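Local coordinates for protein aminoglycoside 3'-phosphotransferase AphA1-IAB (Acinetobacter baumannii, PDB 4GKH) that phosphorylates kanamycin and related aminoglycosides at the 3'-hydroxyl, using a protein kinase-like fold, and so gives resistance to these antibiotics, at residues A[118-121]-A[122-125]; A[108-111]-A[112-116]. One frame throughout, in Å; residues are numbered along the deposited sequence. Where two conformers were deposited one is given.

Contact 1: A[118-121]-A[122-125]; sequences GENI and VDAL
G118 O takes the N-H of V122 at 3.0 Å, the first of four successive i to i+4 backbone bonds that bind this opening turn of the helix to the next. V122 also leans on the same carbonyl with its side chain: CG2, the branch lying beside its own backbone N, comes to 3.6 Å from G118 O. E119 O receives D123 N at 2.9 Å, and the aspartate side chain folds back over this oxygen. With CG of D123 anti to its carbonyl carbon (chi1 -70°), the carboxylate is carried back toward the N-terminal end of the helix, and its carbon CG stops 3.1 Å from E119 O. The crowding of carboxylate and carbonyl oxygens is probably eased by R247 of helix 242-252, whose NE forms a salt bridge with D123 OD1; NH1 of R247 also makes a weak, long ion pair with E119 OE1. These residues begin helix 118-133 of the kinase-like fold, an amphipathic helix: E119 and N120 face solvent, whereas I121, V122 and L125 are buried between helices 107-113, 227-237 and 242-252 and strand 205-208. N120 O accepts the N-H of A124, and CB of A124 also rests 3.6 Å from that oxygen. At I121 the carbonyl binds L125 N at 3.0 Å. CG of L125, beside its own backbone N, lies 3.3 Å from I121 O. I121 and L125, one turn apart, run alongside each other in the same direction. Their contact is through branch ends, I121 CG2 to L125 CD1 at 4.1 Å; F207 packs on I121 and L205 on L125.

Contact 2: A[108-111]-A[112-116]; sequences FQVL and EEYPD
E112 runs over the rim of the F108 ring, four residues earlier on the same helix: its CG lies above one face near the rim, and the carboxylate reaches past CE2 and CZ, OE2 3.1 Å from F108 CZ. F108 has CG anti to its backbone N (chi1 179°), which swings the ring alongside the next turn; E112, with CG beside its own backbone N, turns back toward the preceding turn, where the ring lies, and runs on extended. Ring and carboxylate planes are turned 38° from each other. The backbones of the two residues are joined as well, E112 N to F108 O at 3.0 Å.

In the conformer given for V110, its CG1 meets CD2 of Y114 at 3.8 Å, the two side chains crossing at a slant. The N-H of Y114 bonds V110 O at 2.8 Å just as its backbone leaves the helix. E113, extended from CB onward, sets CG 3.4 Å above the plane of the Y114 ring, near its rim, and its OE1 forms a salt bridge with K105. P115 has no N-H to offer L111 O; its CA approaches that oxygen to 3.4 Å in a C-H...O contact.

Q109, held by T106 N, touches the pyrazolopyrimidine inhibitor. Helix 107-113 follows strand 105-106, and through V110 and L111 it packs on I121 of helix 118-133.

In the fold
Contacts 1 and 2 lie on consecutive helices, 118-133 and 107-113, their centres 11 Å apart. The helices meet directly: I121 CD1 touches L111 CA at 3.7 Å, and L111 CD1 packs against G118 CA at 3.6 Å. Contact 1 is partly buried and opens a long helix, with aliphatic side chains on its inner face and acidic ones near R247 on another. Contact 2 is a surface contact that closes a short helix; only L111 is buried there, and its side-chain chemistry is aromatic against aliphatic or acidic groups. Contact 2 contributes Q109 to the inhibitor pocket, while L125 of contact 1 lies with its side chain about 12 Å from bound kanamycin.

Contact 1: A[118-121]-A[122-125]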
loop_
_atom_site.group_PDB
_atom_site.type_symbol
_atom_site.label_atom_id
_atom_site.label_comp_id
_atom_site.label_asym_id
_atom_site.label_seq_id
_atom_site.Cartn_x
_atom_site.Cartn_y
_atom_site.Cartn_z
ATOM N N GLY A 118 13.844 -3.038 16.001
ATOM C CA GLY A 118 13.362 -1.887 15.242
ATOM C C GLY A 118 14.354 -1.309 14.237
ATOM O O GLY A 118 13.994 -1.028 13.107
ATOM N N GLU A 119 15.600 -1.108 14.656
ATOM C CA GLU A 119 16.589 -0.574 13.735
ATOM C C GLU A 119 16.793 -1.516 12.546
ATOM O O GLU A 119 16.812 -1.074 11.402
ATOM C CB GLU A 119 17.890 -0.233 14.453
ATOM C CG GLU A 119 17.676 0.895 15.459
ATOM C CD GLU A 119 18.891 1.158 16.310
ATOM O OE1 GLU A 119 19.908 0.459 16.114
ATOM O OE2 GLU A 119 18.830 2.060 17.175
ATOM N N ASN A 120 16.885 -2.814 12.807
ATOM C CA ASN A 120 17.070 -3.764 11.716
ATOM C C ASN A 120 15.869 -3.795 10.779
ATOM O O ASN A 120 16.019 -3.950 9.554
ATOM C CB ASN A 120 17.321 -5.172 12.255
ATOM C CG ASN A 120 18.684 -5.320 12.900
ATOM O OD1 ASN A 120 19.613 -4.560 12.616
ATOM N ND2 ASN A 120 18.815 -6.316 13.767
ATOM N N ILE A 121 14.675 -3.669 11.354
ATOM C CA ILE A 121 13.450 -3.719 10.560
ATOM C C ILE A 121 13.353 -2.509 9.632
ATOM O O ILE A 121 13.049 -2.634 8.445
ATOM C CB ILE A 121 12.196 -3.833 11.470
ATOM C CG1 ILE A 121 12.098 -5.259 12.027
ATOM C CG2 ILE A 121 10.937 -3.484 10.702
ATOM C CD1 ILE A 121 11.098 -5.424 13.177
ATOM N N VAL A 122 13.658 -1.334 10.167
ATOM C CA VAL A 122 13.632 -0.123 9.357
ATOM C C VAL A 122 14.731 -0.142 8.281
ATOM O O VAL A 122 14.495 0.257 7.136
ATOM C CB VAL A 122 13.723 1.141 10.244
ATOM C CG1 VAL A 122 14.094 2.366 9.419
ATOM C CG2 VAL A 122 12.401 1.347 10.999
ATOM N N ASP A 123 15.916 -0.631 8.641
ATOM C CA ASP A 123 17.003 -0.764 7.667
ATOM C C ASP A 123 16.560 -1.623 6.486
ATOM O O ASP A 123 16.837 -1.295 5.338
ATOM C CB ASP A 123 18.245 -1.405 8.294
ATOM C CG ASP A 123 18.937 -0.498 9.289
ATOM O OD1 ASP A 123 18.529 0.677 9.420
ATOM O OD2 ASP A 123 19.894 -0.966 9.938
ATOM N N ALA A 124 15.887 -2.732 6.777
ATOM C CA ALA A 124 15.392 -3.606 5.718
ATOM C C ALA A 124 14.334 -2.903 4.881
ATOM O O ALA A 124 14.294 -3.065 3.666
ATOM C CB ALA A 124 14.839 -4.904 6.285
ATOM N N LEU A 125 13.475 -2.126 5.533
ATOM C CA LEU A 125 12.413 -1.406 4.816
ATOM C C LEU A 125 12.998 -0.372 3.857
ATOM O O LEU A 125 12.518 -0.224 2.730
ATOM C CB LEU A 125 11.474 -0.722 5.803
ATOM C CG LEU A 125 10.472 -1.596 6.579
ATOM C CD1 LEU A 125 9.849 -0.809 7.748
ATOM C CD2 LEU A 125 9.374 -2.175 5.664
#

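Contact 2: A[108-111]-A[112-116]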
loop_
_atom_site.group_PDB
_atom_site.type_symbol
_atom_site.label_atom_id
_atom_site.label_comp_id
_atom_site.label_asym_id
_atom_site.label_seq_id
_atom_site.Cartn_x
_atom_site.Cartn_y
_atom_site.Cartn_z
ATOM N N PHE A 108 4.442 -4.459 10.814
ATOM C CA PHE A 108 3.850 -3.997 12.073
ATOM C C PHE A 108 3.879 -5.097 13.135
ATOM O O PHE A 108 4.327 -4.883 14.278
ATOM C CB PHE A 108 2.423 -3.524 11.834
ATOM C CG PHE A 108 1.721 -3.045 13.083
ATOM C CD1 PHE A 108 1.853 -1.732 13.507
ATOM C CD2 PHE A 108 0.906 -3.902 13.810
ATOM C CE1 PHE A 108 1.189 -1.286 14.648
ATOM C CE2 PHE A 108 0.243 -3.461 14.941
ATOM C CZ PHE A 108 0.385 -2.156 15.357
ATOM N N GLN A 109 3.423 -6.284 12.751
ATOM C CA GLN A 109 3.410 -7.427 13.656
ATOM C C GLN A 109 4.801 -7.778 14.178
ATOM O O GLN A 109 4.973 -8.016 15.371
ATOM C CB GLN A 109 2.798 -8.654 12.974
ATOM C CG GLN A 109 1.312 -8.504 12.618
ATOM C CD GLN A 109 0.739 -9.755 11.944
ATOM O OE1 GLN A 109 0.875 -9.946 10.732
ATOM N NE2 GLN A 109 0.102 -10.613 12.733
ATOM N N VAL A 110 5.792 -7.830 13.290
ATOM C CA VAL A 110 7.142 -8.224 13.674
ATOM C C VAL A 110 7.789 -7.158 14.561
ATOM O O VAL A 110 8.571 -7.459 15.476
ATOM C CB VAL A 110 8.005 -8.476 12.421
ATOM C CG1 VAL A 110 9.428 -8.716 12.805
ATOM C CG2 VAL A 110 7.457 -9.661 11.631
ATOM N N LEU A 111 7.466 -5.898 14.275
ATOM C CA LEU A 111 7.973 -4.819 15.123
ATOM C C LEU A 111 7.432 -4.966 16.558
ATOM O O LEU A 111 8.193 -4.881 17.537
ATOM C CB LEU A 111 7.613 -3.455 14.526
ATOM C CG LEU A 111 8.238 -2.188 15.118
ATOM C CD1 LEU A 111 9.748 -2.287 15.112
ATOM C CD2 LEU A 111 7.799 -0.967 14.337
ATOM N N GLU A 112 6.130 -5.223 16.700
ATOM C CA GLU A 112 5.552 -5.433 18.043
ATOM C C GLU A 112 6.107 -6.670 18.742
ATOM O O GLU A 112 6.255 -6.702 19.970
ATOM C CB GLU A 112 4.020 -5.504 17.994
ATOM C CG GLU A 112 3.370 -4.194 17.519
ATOM C CD GLU A 112 1.931 -4.004 17.998
ATOM O OE1 GLU A 112 1.223 -5.011 18.233
ATOM O OE2 GLU A 112 1.513 -2.832 18.152
ATOM N N GLU A 113 6.403 -7.695 17.952
ATOM C CA GLU A 113 6.926 -8.958 18.487
ATOM C C GLU A 113 8.401 -8.864 18.876
ATOM O O GLU A 113 8.861 -9.520 19.824
ATOM C CB GLU A 113 6.739 -10.061 17.438
ATOM C CG GLU A 113 7.214 -11.426 17.870
ATOM C CD GLU A 113 6.784 -12.535 16.915
ATOM O OE1 GLU A 113 6.091 -12.235 15.912
ATOM O OE2 GLU A 113 7.141 -13.712 17.172
ATOM N N TYR A 114 9.157 -8.065 18.133
ATOM C CA TYR A 114 10.577 -7.924 18.417
ATOM C C TYR A 114 10.938 -6.455 18.517
ATOM O O TYR A 114 11.585 -5.914 17.631
ATOM C CB TYR A 114 11.406 -8.594 17.310
ATOM C CG TYR A 114 11.086 -10.060 17.135
ATOM C CD1 TYR A 114 11.560 -11.004 18.034
ATOM C CD2 TYR A 114 10.305 -10.502 16.071
ATOM C CE1 TYR A 114 11.266 -12.349 17.886
ATOM C CE2 TYR A 114 10.010 -11.845 15.911
ATOM C CZ TYR A 114 10.494 -12.761 16.821
ATOM O OH TYR A 114 10.201 -14.095 16.666
ATOM N N PRO A 115 10.509 -5.795 19.599
ATOM C CA PRO A 115 10.722 -4.348 19.688
ATOM C C PRO A 115 12.206 -3.974 19.629
ATOM O O PRO A 115 12.528 -2.900 19.121
ATOM C CB PRO A 115 10.103 -3.983 21.047
ATOM C CG PRO A 115 10.047 -5.259 21.807
ATOM C CD PRO A 115 9.808 -6.327 20.776
ATOM N N ASP A 116 13.080 -4.862 20.104
ATOM C CA ASP A 116 14.534 -4.676 20.036
ATOM C C ASP A 116 15.111 -4.686 18.613
ATOM O O ASP A 116 16.255 -4.284 18.408
ATOM C CB ASP A 116 15.241 -5.772 20.834
ATOM C CG ASP A 116 15.662 -5.319 22.218
ATOM O OD1 ASP A 116 15.028 -4.392 22.774
ATOM O OD2 ASP A 116 16.637 -5.893 22.754
#